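Long-range contacts in Serine/threonine-protein kinase-like protein ACR4 (Arabidopsis thaliana, PDB 7A0J), which controls formative cell division in root meristems as a receptor kinase paired with the CLE40 peptide, the part described being its extracellular seven-bladed beta-propeller: residues M4-I9 with F272-A277; G238-A243 with G278-C283; L46-L51 with Y69-S74; S147-A152 with I184-Y189; H100-R105 with V123-Y128. All coordinates share one frame; numbering follows the deposited sequence.

Contact 1: residues M4-I9 with F272-A277; sequences MSSIAI and FYDLAA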
# COMPACT_ATOMS: atom_id res chain seq x y z
N MET A 4 -2.67 2.11 1.55
CA MET A 4 -3.66 2.76 0.65
C MET A 4 -3.01 4.02 0.06
O MET A 4 -2.32 4.74 0.81
CB MET A 4 -4.94 3.15 1.38
CG MET A 4 -6.07 3.49 0.43
SD MET A 4 -7.66 3.67 1.26
CE MET A 4 -7.39 5.18 2.17
N SER A 5 -3.22 4.26 -1.23
CA SER A 5 -2.57 5.36 -1.99
C SER A 5 -3.43 5.72 -3.21
O SER A 5 -4.38 4.97 -3.51
CB SER A 5 -1.17 4.96 -2.38
OG SER A 5 -0.53 5.97 -3.15
N SER A 6 -3.11 6.83 -3.88
CA SER A 6 -3.73 7.27 -5.15
C SER A 6 -3.20 6.40 -6.30
O SER A 6 -3.81 6.44 -7.38
CB SER A 6 -3.49 8.74 -5.40
OG SER A 6 -2.14 8.99 -5.74
N ILE A 7 -2.10 5.67 -6.07
CA ILE A 7 -1.50 4.70 -7.03
C ILE A 7 -1.22 3.38 -6.30
O ILE A 7 -0.94 3.42 -5.08
CB ILE A 7 -0.24 5.29 -7.69
CG1 ILE A 7 0.84 5.65 -6.66
CG2 ILE A 7 -0.61 6.48 -8.55
CD1 ILE A 7 2.18 6.02 -7.26
N ALA A 8 -1.30 2.25 -7.01
CA ALA A 8 -1.13 0.89 -6.46
C ALA A 8 -0.66 -0.06 -7.56
O ALA A 8 -0.88 0.26 -8.75
CB ALA A 8 -2.43 0.41 -5.84
N ILE A 9 -0.04 -1.17 -7.17
CA ILE A 9 0.55 -2.18 -8.10
C ILE A 9 0.05 -3.58 -7.73
O ILE A 9 0.06 -3.92 -6.53
CB ILE A 9 2.09 -2.11 -8.09
CG1 ILE A 9 2.60 -0.85 -8.80
CG2 ILE A 9 2.70 -3.37 -8.68
CD1 ILE A 9 4.10 -0.66 -8.73
N PHE A 272 9.81 12.34 -9.39
CA PHE A 272 8.46 11.76 -9.15
C PHE A 272 7.80 12.50 -7.99
O PHE A 272 8.53 13.01 -7.11
CB PHE A 272 8.56 10.27 -8.82
CG PHE A 272 9.20 9.42 -9.89
CD1 PHE A 272 8.54 9.15 -11.08
CD2 PHE A 272 10.46 8.87 -9.69
CE1 PHE A 272 9.13 8.35 -12.05
CE2 PHE A 272 11.05 8.08 -10.67
CZ PHE A 272 10.38 7.82 -11.84
N TYR A 273 6.46 12.55 -7.98
CA TYR A 273 5.65 13.10 -6.86
C TYR A 273 5.09 11.96 -6.00
O TYR A 273 4.58 12.25 -4.91
CB TYR A 273 4.57 14.06 -7.38
CG TYR A 273 3.33 13.43 -7.96
CD1 TYR A 273 2.33 12.93 -7.14
CD2 TYR A 273 3.13 13.38 -9.33
CE1 TYR A 273 1.18 12.36 -7.67
CE2 TYR A 273 1.98 12.82 -9.88
CZ TYR A 273 1.00 12.31 -9.04
OH TYR A 273 -0.13 11.76 -9.57
N ASP A 274 5.18 10.71 -6.47
CA ASP A 274 4.73 9.51 -5.71
C ASP A 274 5.31 8.23 -6.33
O ASP A 274 5.67 8.25 -7.52
CB ASP A 274 3.20 9.44 -5.66
CG ASP A 274 2.65 8.72 -4.44
OD1 ASP A 274 3.46 8.15 -3.68
OD2 ASP A 274 1.42 8.74 -4.25
N LEU A 275 5.41 7.16 -5.52
CA LEU A 275 5.89 5.81 -5.93
C LEU A 275 4.85 4.76 -5.53
O LEU A 275 4.07 5.02 -4.59
CB LEU A 275 7.23 5.50 -5.26
CG LEU A 275 8.43 6.34 -5.69
CD1 LEU A 275 9.68 5.88 -4.96
CD2 LEU A 275 8.63 6.28 -7.20
N ALA A 276 4.86 3.62 -6.22
CA ALA A 276 4.15 2.37 -5.86
C ALA A 276 5.10 1.19 -6.09
O ALA A 276 5.92 1.27 -7.02
CB ALA A 276 2.88 2.23 -6.67
N ALA A 277 5.01 0.16 -5.25
CA ALA A 277 5.89 -1.03 -5.30
C ALA A 277 5.04 -2.30 -5.41
O ALA A 277 4.04 -2.42 -4.67
CB ALA A 277 6.77 -1.07 -4.07
O HOH W 1 2.17 5.10 -2.90
O HOH W 2 -0.75 8.55 -2.26
O HOH W 3 1.61 -3.68 -4.25
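Ser5 OG faces Asp274 OD2 at 3.6 Å, and three groups grip this hydroxyl. One water joins it to Leu275 O; a second, 2.7 Å from Ser5 OG, donates to Asp274 OD2; and Ile7 N reaches back to Ser5 OG in a weak bond of 3.3 Å. The other carboxylate oxygen is tied within its own segment, since Asp274 OD1 takes Leu275 N at 2.9 Å on its anti side, 35° out of the carboxylate plane. With an alanine at Asp274, the second water would probably lose its acceptor and the amide of Leu275 its side-chain mate. Beside the waters the side chains pack directly. Ile7 and Asp274 slide past each other in opposite directions, bringing Ile7 CD1 to 3.4 Å from Leu275 C. Ala276 CB is met from two sides, by Ile7 CD1 at 3.9 Å and by Ile9 CG1 at 3.8 Å. Strands 7-9 and 274-277 run nearly parallel (22° apart) and come from the first and last repeats, so the propeller ring closes here. With no direct hydrogen bond across, the closure between these two segments rests on water bridges and methyl packing, not on a continuous sheet.

Contact 2: residues G238-A243 with G278-C283; sequences GGKFYA and GNYFTC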
# COMPACT_ATOMS: atom_id res chain seq x y z
N GLY A 238 7.56 -0.38 -0.17
CA GLY A 238 8.21 -1.67 0.10
C GLY A 238 7.90 -2.69 -0.98
O GLY A 238 6.71 -2.97 -1.21
N GLY A 239 8.94 -3.22 -1.63
CA GLY A 239 8.87 -4.43 -2.47
C GLY A 239 9.05 -5.67 -1.62
O GLY A 239 9.03 -5.54 -0.37
N LYS A 240 9.24 -6.83 -2.25
CA LYS A 240 9.33 -8.13 -1.53
C LYS A 240 10.64 -8.20 -0.74
O LYS A 240 10.58 -8.63 0.43
CB LYS A 240 9.18 -9.32 -2.49
CG LYS A 240 9.28 -10.68 -1.82
CD LYS A 240 8.48 -11.77 -2.50
CE LYS A 240 7.00 -11.69 -2.20
NZ LYS A 240 6.44 -13.02 -1.87
N PHE A 241 11.77 -7.80 -1.33
CA PHE A 241 13.12 -7.86 -0.70
C PHE A 241 13.86 -6.52 -0.84
O PHE A 241 15.10 -6.53 -0.75
CB PHE A 241 13.94 -8.99 -1.32
CG PHE A 241 13.34 -10.37 -1.18
CD1 PHE A 241 13.12 -10.92 0.08
CD2 PHE A 241 13.00 -11.12 -2.30
CE1 PHE A 241 12.57 -12.19 0.21
CE2 PHE A 241 12.45 -12.39 -2.16
CZ PHE A 241 12.24 -12.92 -0.91
N TYR A 242 13.14 -5.42 -1.03
CA TYR A 242 13.72 -4.06 -1.24
C TYR A 242 12.71 -2.99 -0.81
O TYR A 242 11.53 -3.31 -0.61
CB TYR A 242 14.11 -3.87 -2.71
CG TYR A 242 12.94 -3.63 -3.63
CD1 TYR A 242 12.34 -4.68 -4.31
CD2 TYR A 242 12.41 -2.37 -3.80
CE1 TYR A 242 11.26 -4.48 -5.15
CE2 TYR A 242 11.32 -2.15 -4.63
CZ TYR A 242 10.74 -3.21 -5.31
OH TYR A 242 9.67 -2.99 -6.13
N ALA A 243 13.19 -1.75 -0.68
CA ALA A 243 12.37 -0.54 -0.48
C ALA A 243 12.86 0.55 -1.44
O ALA A 243 14.02 0.48 -1.88
CB ALA A 243 12.44 -0.09 0.96
N GLY A 278 5.41 -3.18 -6.34
CA GLY A 278 4.96 -4.59 -6.40
C GLY A 278 6.01 -5.49 -5.77
O GLY A 278 6.83 -4.96 -4.99
N ASN A 279 6.01 -6.78 -6.11
CA ASN A 279 6.95 -7.77 -5.53
C ASN A 279 8.39 -7.46 -5.97
O ASN A 279 9.26 -7.38 -5.09
CB ASN A 279 6.54 -9.22 -5.83
CG ASN A 279 6.25 -9.50 -7.29
OD1 ASN A 279 6.40 -8.64 -8.15
ND2 ASN A 279 5.81 -10.72 -7.58
N TYR A 280 8.62 -7.28 -7.28
CA TYR A 280 9.97 -7.20 -7.89
C TYR A 280 10.08 -6.04 -8.88
O TYR A 280 10.93 -6.11 -9.79
CB TYR A 280 10.32 -8.53 -8.58
CG TYR A 280 10.27 -9.73 -7.67
CD1 TYR A 280 11.18 -9.89 -6.64
CD2 TYR A 280 9.30 -10.71 -7.83
CE1 TYR A 280 11.14 -10.99 -5.79
CE2 TYR A 280 9.25 -11.82 -7.00
CZ TYR A 280 10.17 -11.95 -5.98
OH TYR A 280 10.12 -13.04 -5.15
N PHE A 281 9.27 -4.98 -8.71
CA PHE A 281 9.32 -3.77 -9.56
C PHE A 281 8.59 -2.60 -8.87
O PHE A 281 7.65 -2.84 -8.09
CB PHE A 281 8.71 -4.05 -10.94
CG PHE A 281 7.27 -4.49 -10.89
CD1 PHE A 281 6.93 -5.81 -10.63
CD2 PHE A 281 6.25 -3.57 -11.11
CE1 PHE A 281 5.60 -6.20 -10.59
CE2 PHE A 281 4.92 -3.97 -11.06
CZ PHE A 281 4.60 -5.28 -10.80
N THR A 282 9.05 -1.39 -9.17
CA THR A 282 8.52 -0.10 -8.64
C THR A 282 8.09 0.77 -9.82
O THR A 282 8.75 0.72 -10.87
CB THR A 282 9.58 0.60 -7.77
OG1 THR A 282 9.86 -0.27 -6.68
CG2 THR A 282 9.14 1.95 -7.25
N CYS A 283 7.01 1.53 -9.64
CA CYS A 283 6.50 2.54 -10.61
C CYS A 283 6.44 3.91 -9.92
O CYS A 283 6.06 3.96 -8.74
CB CYS A 283 5.14 2.15 -11.15
SG CYS A 283 5.14 0.54 -11.98
O HOH W 4 11.91 -7.96 -4.06
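Gly278 O lies against Gly239 CA in a CA-H...O contact of 3.3 Å, and this buried carbonyl has no conventional hydrogen-bond partner. Gly278 N bonds to Phe281 O, closing the turn, just as Gly239 N bonds to Tyr242 O in the other segment. At Asn279 the carbonyl does the joining: Lys240 N donates to Asn279 O at 2.9 Å (162° at the hydrogen), tilted 16° from the carbonyl plane. A water that takes the amide of Phe241 donates to the same oxygen. These are equivalent turns of two successive beta-propeller blades, in repeats 6 and 7, each linking the first strand of its sheet to the second. Tyr280 then lies beside Phe241, both pointing the same way; Phe241 CD2 sits at the edge of the tyrosine ring, 4.0 Å from Tyr280 CE1. The Tyr280 hydroxyl also touches the aliphatic part of the lysine, with Tyr280 OH 3.4 Å from Lys240 CD, while Lys240 CG rests over one face of the Phe241 ring. Past Phe281, which leans on Ile9, comes Thr282. There Thr282 OG1 and Tyr242 OH share a hydrogen bond of 2.8 Å. The phenol reaches it because Tyr242 CG stands between its backbone N and carbonyl carbon (chi1 75°), a rotation that also lays the ring over Gly239 CA, 3.5 Å from the ring plane.

Contact 3: residues L46-L51 with Y69-S74; sequences LQFIGL and YCWGNS. With EDO (1,2-ethanediol), chain G.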
# COMPACT_ATOMS: atom_id res chain seq x y z
N LEU A 46 -17.13 3.45 -11.22
CA LEU A 46 -17.02 3.42 -9.73
C LEU A 46 -15.89 4.36 -9.30
O LEU A 46 -14.79 4.26 -9.86
CB LEU A 46 -16.75 1.99 -9.24
CG LEU A 46 -17.90 0.99 -9.38
CD1 LEU A 46 -17.53 -0.34 -8.76
CD2 LEU A 46 -19.18 1.53 -8.75
N GLN A 47 -16.17 5.24 -8.33
CA GLN A 47 -15.20 6.23 -7.79
C GLN A 47 -14.53 5.63 -6.55
O GLN A 47 -15.20 4.91 -5.79
CB GLN A 47 -15.90 7.55 -7.50
CG GLN A 47 -16.39 8.25 -8.76
CD GLN A 47 -17.37 9.36 -8.46
OE1 GLN A 47 -17.11 10.53 -8.71
NE2 GLN A 47 -18.52 8.99 -7.92
N PHE A 48 -13.24 5.92 -6.37
CA PHE A 48 -12.38 5.42 -5.27
C PHE A 48 -11.63 6.59 -4.62
O PHE A 48 -11.32 7.57 -5.32
CB PHE A 48 -11.39 4.37 -5.79
CG PHE A 48 -12.04 3.13 -6.36
CD1 PHE A 48 -12.40 3.07 -7.70
CD2 PHE A 48 -12.29 2.03 -5.56
CE1 PHE A 48 -12.99 1.93 -8.22
CE2 PHE A 48 -12.88 0.89 -6.08
CZ PHE A 48 -13.24 0.84 -7.41
N ILE A 49 -11.34 6.47 -3.33
CA ILE A 49 -10.54 7.47 -2.55
C ILE A 49 -9.15 6.90 -2.27
O ILE A 49 -8.28 7.68 -1.85
CB ILE A 49 -11.29 7.92 -1.28
CG1 ILE A 49 -11.71 6.75 -0.38
CG2 ILE A 49 -12.47 8.80 -1.65
CD1 ILE A 49 -12.54 7.16 0.82
N GLY A 50 -8.92 5.61 -2.55
CA GLY A 50 -7.61 4.95 -2.36
C GLY A 50 -7.54 3.61 -3.06
O GLY A 50 -8.61 3.00 -3.29
N LEU A 51 -6.33 3.15 -3.38
CA LEU A 51 -6.05 1.86 -4.07
C LEU A 51 -4.95 1.10 -3.33
O LEU A 51 -4.09 1.76 -2.70
CB LEU A 51 -5.64 2.15 -5.52
CG LEU A 51 -6.68 2.84 -6.39
CD1 LEU A 51 -6.05 3.36 -7.67
CD2 LEU A 51 -7.84 1.91 -6.71
N TYR A 69 -13.46 -2.85 -2.46
CA TYR A 69 -13.91 -3.43 -3.76
C TYR A 69 -12.68 -3.86 -4.56
O TYR A 69 -11.88 -2.98 -4.95
CB TYR A 69 -14.76 -2.43 -4.54
CG TYR A 69 -15.41 -3.00 -5.78
CD1 TYR A 69 -16.64 -3.64 -5.70
CD2 TYR A 69 -14.80 -2.92 -7.02
CE1 TYR A 69 -17.25 -4.17 -6.83
CE2 TYR A 69 -15.40 -3.44 -8.15
CZ TYR A 69 -16.63 -4.07 -8.06
OH TYR A 69 -17.23 -4.59 -9.17
N CYS A 70 -12.53 -5.17 -4.77
CA CYS A 70 -11.38 -5.79 -5.48
C CYS A 70 -11.83 -6.29 -6.86
O CYS A 70 -13.00 -6.70 -7.00
CB CYS A 70 -10.79 -6.94 -4.67
SG CYS A 70 -10.33 -6.46 -2.99
N TRP A 71 -10.92 -6.23 -7.84
CA TRP A 71 -11.12 -6.81 -9.19
C TRP A 71 -9.83 -7.49 -9.65
O TRP A 71 -8.74 -7.15 -9.11
CB TRP A 71 -11.62 -5.75 -10.18
CG TRP A 71 -10.68 -4.61 -10.44
CD1 TRP A 71 -9.84 -4.47 -11.51
CD2 TRP A 71 -10.53 -3.41 -9.66
NE1 TRP A 71 -9.17 -3.28 -11.43
CE2 TRP A 71 -9.57 -2.61 -10.31
CE3 TRP A 71 -11.11 -2.94 -8.47
CZ2 TRP A 71 -9.17 -1.38 -9.81
CZ3 TRP A 71 -10.71 -1.72 -7.98
CH2 TRP A 71 -9.75 -0.95 -8.64
N GLY A 72 -9.95 -8.44 -10.58
CA GLY A 72 -8.90 -9.38 -10.98
C GLY A 72 -9.36 -10.81 -10.79
O GLY A 72 -10.58 -11.06 -10.92
N ASN A 73 -8.44 -11.72 -10.47
CA ASN A 73 -8.72 -13.16 -10.31
C ASN A 73 -7.66 -13.77 -9.38
O ASN A 73 -6.50 -13.91 -9.83
CB ASN A 73 -8.81 -13.87 -11.67
CG ASN A 73 -9.50 -15.21 -11.60
OD1 ASN A 73 -9.68 -15.77 -10.52
ND2 ASN A 73 -9.90 -15.73 -12.75
N SER A 74 -8.05 -14.08 -8.15
CA SER A 74 -7.17 -14.66 -7.09
C SER A 74 -7.81 -15.94 -6.55
O SER A 74 -9.04 -15.94 -6.32
CB SER A 74 -6.92 -13.66 -5.99
OG SER A 74 -6.21 -14.26 -4.92
C1 EDO G . -17.80 -3.68 -12.77
O1 EDO G . -18.53 -3.04 -11.74
C2 EDO G . -16.34 -3.69 -12.53
O2 EDO G . -15.97 -4.40 -11.36
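The Tyr69 ring carries Leu46 CD1 over one face, a CH-pi contact in which the methyl stands 4.0 Å from the centroid of the Tyr69 ring and 18° off its normal. At the edge of this ring, in plane, lies O2 of a 1,2-ethanediol, probably from the crystallisation liquor, hydrogen-bonded to the phenol OH. The Phe48 ring has Trp71 CH2 over one face, and at its edge Tyr69 CD2, 4.1 Å from Phe48 CZ. Phe48 and Trp71 come from opposite directions and meet obliquely, planes 46° apart, with Phe48 CZ 3.6 Å from Trp71 CZ3. The indole in turn receives Leu51 at its edge, Leu51 CD2 being 3.9 Å from Trp71 CH2. Tyr69 CG lies anti to its backbone N (chi1 -172°), whereas Trp71 CG sits between N and the carbonyl carbon, and these rotations bring Trp71 over a face of Phe48 and Tyr69 to its edge. Within one propeller blade, side chains from the loop and edge strand at 46-51 reach those of strand 68-72, with strand 57-62 between; Pro43 adds to the cluster. A serine in place of Tyr69 would probably leave the Leu46 methyl without its aromatic face and open a gap beside Phe48. No polar bond crosses between the segments, so direct contact between them is hydrophobic and CH-pi, while the indole N-H turns to Thr42 in a weak bond.

Contact 4: residues S147-A152 with I184-Y189; sequences SEFNCA and IAAGGY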
# COMPACT_ATOMS: atom_id res chain seq x y z
N SER A 147 3.66 -9.53 3.30
CA SER A 147 3.33 -10.85 2.70
C SER A 147 2.50 -11.69 3.68
O SER A 147 1.49 -12.27 3.25
CB SER A 147 4.57 -11.59 2.26
OG SER A 147 5.19 -10.93 1.17
N GLU A 148 2.92 -11.75 4.95
CA GLU A 148 2.32 -12.63 5.99
C GLU A 148 2.03 -11.84 7.27
O GLU A 148 1.93 -12.47 8.34
CB GLU A 148 3.27 -13.80 6.28
CG GLU A 148 3.69 -14.57 5.04
CD GLU A 148 4.60 -15.76 5.30
OE1 GLU A 148 4.37 -16.47 6.31
OE2 GLU A 148 5.52 -15.98 4.50
N PHE A 149 1.87 -10.51 7.17
CA PHE A 149 1.54 -9.61 8.30
C PHE A 149 0.90 -8.32 7.77
O PHE A 149 0.92 -8.09 6.55
CB PHE A 149 2.80 -9.28 9.11
CG PHE A 149 3.82 -8.45 8.38
CD1 PHE A 149 3.80 -7.06 8.46
CD2 PHE A 149 4.80 -9.05 7.60
CE1 PHE A 149 4.74 -6.30 7.78
CE2 PHE A 149 5.73 -8.28 6.92
CZ PHE A 149 5.70 -6.91 7.01
N ASN A 150 0.35 -7.51 8.69
CA ASN A 150 -0.19 -6.15 8.41
C ASN A 150 0.20 -5.23 9.56
O ASN A 150 0.21 -5.70 10.72
CB ASN A 150 -1.71 -6.19 8.18
CG ASN A 150 -2.20 -5.11 7.24
OD1 ASN A 150 -2.16 -3.93 7.56
ND2 ASN A 150 -2.66 -5.51 6.06
N CYS A 151 0.54 -3.97 9.26
CA CYS A 151 0.98 -2.95 10.26
C CYS A 151 0.05 -1.74 10.22
O CYS A 151 -0.77 -1.64 9.29
CB CYS A 151 2.41 -2.51 10.02
SG CYS A 151 3.61 -3.87 10.17
N ALA A 152 0.20 -0.85 11.21
CA ALA A 152 -0.54 0.43 11.35
C ALA A 152 0.17 1.31 12.38
O ALA A 152 0.96 0.76 13.18
CB ALA A 152 -1.97 0.15 11.75
N ILE A 184 4.54 4.92 7.21
CA ILE A 184 5.13 3.56 7.13
C ILE A 184 4.79 2.94 5.77
O ILE A 184 3.76 3.32 5.18
CB ILE A 184 4.67 2.66 8.30
CG1 ILE A 184 3.14 2.55 8.39
CG2 ILE A 184 5.28 3.13 9.62
CD1 ILE A 184 2.66 1.32 9.12
N ALA A 185 5.64 2.03 5.30
CA ALA A 185 5.44 1.23 4.07
C ALA A 185 5.94 -0.20 4.32
O ALA A 185 7.18 -0.40 4.34
CB ALA A 185 6.15 1.87 2.91
N ALA A 186 5.02 -1.13 4.53
CA ALA A 186 5.29 -2.58 4.65
C ALA A 186 5.72 -3.12 3.29
O ALA A 186 5.08 -2.76 2.28
CB ALA A 186 4.07 -3.30 5.18
N GLY A 187 6.80 -3.90 3.26
CA GLY A 187 7.22 -4.72 2.11
C GLY A 187 6.89 -6.18 2.35
O GLY A 187 6.06 -6.44 3.25
N GLY A 188 7.52 -7.09 1.61
CA GLY A 188 7.32 -8.54 1.75
C GLY A 188 7.55 -9.01 3.18
O GLY A 188 6.62 -9.58 3.77
N TYR A 189 8.76 -8.78 3.71
CA TYR A 189 9.22 -9.32 5.02
C TYR A 189 9.98 -8.24 5.79
O TYR A 189 10.89 -8.57 6.58
CB TYR A 189 10.07 -10.57 4.78
CG TYR A 189 9.45 -11.55 3.82
CD1 TYR A 189 8.56 -12.52 4.25
CD2 TYR A 189 9.72 -11.49 2.46
CE1 TYR A 189 7.97 -13.41 3.37
CE2 TYR A 189 9.14 -12.38 1.56
CZ TYR A 189 8.26 -13.34 2.02
OH TYR A 189 7.68 -14.21 1.15
O HOH W 5 5.77 -11.36 5.58
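Ser147 and Gly188 supply the one direct hydrogen bond, Ser147 N to Gly188 O at 3.0 Å and 162°. Gly188 O also accepts from a water at 2.7 Å, and that water takes the amide of Glu148, so two neighbouring N-H groups depend on one carbonyl. Polar side chains meet the Tyr189 ring in two different ways. Ser147 OG lies over one face, 4.0 Å above the plane and toward the rim, while its hydrogen bond goes to Asp98. Glu148 OE2 sits at the edge in the ring plane, 3.7 Å from Tyr189 CE1, the carboxylate turned 81° against the ring. A ring also meets a carbonyl: with chi1 at 67° the Phe149 ring ends beside the two glycines, and Phe149 CE2 comes obliquely to 3.5 Å from Gly188 O. The apolar contacts lie further along, from Phe149 to Ala152. Phe149 CE1 is 4.0 Å from Ala186 CB, and Ile184 CD1 reaches Cys151 CB at 3.9 Å, next to the disulfide that Cys151 makes with Cys162. Val191 touches both Phe149 and Cys151 and so backs this row. The turn and the start of strand 150-154 thus pack on the first strand and following turn of the next blade, repeat 4 against repeat 5, the blade-to-blade packing of a beta-propeller with RCC1-like repeats.

Contact 5: residues H100-R105 with V123-Y128; sequences HLCGLR and VDCWGY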
# COMPACT_ATOMS: atom_id res chain seq x y z
N HIS A 100 -4.01 -11.41 1.02
CA HIS A 100 -4.93 -10.91 2.07
C HIS A 100 -5.22 -9.42 1.85
O HIS A 100 -4.39 -8.72 1.25
CB HIS A 100 -4.37 -11.19 3.47
CG HIS A 100 -3.52 -10.09 4.02
ND1 HIS A 100 -2.15 -10.06 3.87
CD2 HIS A 100 -3.85 -8.98 4.72
CE1 HIS A 100 -1.67 -8.98 4.45
NE2 HIS A 100 -2.69 -8.30 4.97
N LEU A 101 -6.38 -8.98 2.34
CA LEU A 101 -6.81 -7.55 2.40
C LEU A 101 -7.28 -7.24 3.82
O LEU A 101 -8.02 -8.07 4.38
CB LEU A 101 -7.94 -7.34 1.38
CG LEU A 101 -8.57 -5.95 1.39
CD1 LEU A 101 -7.58 -4.91 0.90
CD2 LEU A 101 -9.83 -5.93 0.54
N CYS A 102 -6.85 -6.11 4.38
CA CYS A 102 -7.31 -5.59 5.70
C CYS A 102 -7.99 -4.23 5.50
O CYS A 102 -7.49 -3.43 4.69
CB CYS A 102 -6.16 -5.45 6.69
SG CYS A 102 -5.49 -7.04 7.24
N GLY A 103 -9.11 -4.01 6.20
CA GLY A 103 -9.86 -2.74 6.20
C GLY A 103 -9.96 -2.15 7.59
O GLY A 103 -10.34 -2.89 8.52
N LEU A 104 -9.62 -0.87 7.75
CA LEU A 104 -9.80 -0.11 9.01
C LEU A 104 -11.27 0.30 9.12
O LEU A 104 -11.68 1.25 8.43
CB LEU A 104 -8.87 1.11 9.01
CG LEU A 104 -8.79 1.89 10.32
CD1 LEU A 104 -8.32 0.99 11.46
CD2 LEU A 104 -7.88 3.10 10.18
N ARG A 105 -12.04 -0.43 9.95
CA ARG A 105 -13.51 -0.28 10.11
C ARG A 105 -13.81 1.07 10.76
O ARG A 105 -13.26 1.34 11.84
CB ARG A 105 -14.06 -1.44 10.94
CG ARG A 105 -15.56 -1.41 11.18
CD ARG A 105 -16.37 -1.99 10.03
NE ARG A 105 -17.71 -2.37 10.46
CZ ARG A 105 -18.73 -1.52 10.63
NH1 ARG A 105 -19.91 -1.98 11.02
NH2 ARG A 105 -18.58 -0.23 10.40
N VAL A 123 -10.31 -3.62 12.98
CA VAL A 123 -9.63 -4.00 11.70
C VAL A 123 -10.17 -5.37 11.25
O VAL A 123 -9.97 -6.36 11.98
CB VAL A 123 -8.10 -4.02 11.86
CG1 VAL A 123 -7.41 -4.54 10.60
CG2 VAL A 123 -7.56 -2.65 12.24
N ASP A 124 -10.82 -5.39 10.08
CA ASP A 124 -11.32 -6.62 9.41
C ASP A 124 -10.34 -7.00 8.29
O ASP A 124 -10.00 -6.11 7.48
CB ASP A 124 -12.72 -6.41 8.83
CG ASP A 124 -13.75 -6.01 9.87
OD1 ASP A 124 -13.78 -6.65 10.93
OD2 ASP A 124 -14.50 -5.05 9.61
N CYS A 125 -9.90 -8.26 8.26
CA CYS A 125 -8.99 -8.80 7.22
C CYS A 125 -9.66 -10.01 6.54
O CYS A 125 -10.39 -10.74 7.23
CB CYS A 125 -7.63 -9.16 7.81
SG CYS A 125 -6.82 -7.75 8.61
N TRP A 126 -9.41 -10.18 5.24
CA TRP A 126 -9.92 -11.29 4.39
C TRP A 126 -8.75 -11.94 3.65
O TRP A 126 -7.87 -11.19 3.18
CB TRP A 126 -10.97 -10.78 3.39
CG TRP A 126 -12.13 -10.07 4.01
CD1 TRP A 126 -13.32 -10.62 4.37
CD2 TRP A 126 -12.22 -8.66 4.31
NE1 TRP A 126 -14.15 -9.65 4.89
CE2 TRP A 126 -13.50 -8.45 4.86
CE3 TRP A 126 -11.35 -7.58 4.17
CZ2 TRP A 126 -13.93 -7.18 5.27
CZ3 TRP A 126 -11.77 -6.33 4.58
CH2 TRP A 126 -13.05 -6.14 5.12
N GLY A 127 -8.75 -13.27 3.53
CA GLY A 127 -7.85 -14.01 2.63
C GLY A 127 -7.29 -15.28 3.26
O GLY A 127 -7.90 -15.77 4.23
N TYR A 128 -6.18 -15.78 2.71
CA TYR A 128 -5.49 -17.03 3.12
C TYR A 128 -4.99 -16.89 4.56
O TYR A 128 -4.06 -16.09 4.79
CB TYR A 128 -4.34 -17.34 2.16
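Cys102 and Cys125 are joined by a disulfide, SG to SG 2.0 Å with chi3 at 110°, at a non-hydrogen-bonded pair of two antiparallel strands. On either side of it the backbone is paired twice: Leu101 and Trp126 exchange two hydrogen bonds, and so do Gly103 and Asp124, the latter with Gly103 N to Asp124 O at 2.6 Å. On the face of the cysteines, Leu104 CD1 meets Val123 CG2 at 3.8 Å. The other face holds the Trp126 indole, which leans across the neighbouring strand with Trp126 CE3 3.4 Å from Leu101 O and Trp126 CZ3 3.9 Å from Gly103 N. Arg105 and Asp124 cross with Arg105 CD 3.6 Å from Asp124 OD2, but their charged groups stay beyond a salt bridge. Where the pairing ends, Gly127 faces His100; a CB on this glycine would clash with His100 CA. The second shell fixes the polar ends: Asn133 and Tyr91 hold the two carboxylate oxygens of Asp124, and Pro84 O takes the indole N-H of Trp126, while the Asn150 side chain lies beside His100 NE2. Beyond them, strands 91-96 and 132-136 complete a four-stranded antiparallel sheet. The result is a propeller blade built largely from repeat 3, whose second and third strands are stapled by a cystine, a link that recurs in every repeat of this ectodomain.

Along the chain, contacts 3, 5, 4 and 2 come in series, while contact 1 spans nearly the whole chain and alternates with contact 2. Contacts 3 and 5 lie within single blades, whereas contacts 1, 2 and 4 join one blade to the next. Contacts 1 and 2, with centres about 12 Å apart, share the sheet of strands 274-277 and 281-285. Contact 2 passes to contact 4, also about 12 Å away, through Gly239 and Gly188, and contact 4 meets contact 5 where Asn150 lies beside His100. Contact 3 touches contacts 1 and 5 and lies across the chain's centre from contact 4. Together they trace a closed ring of blades.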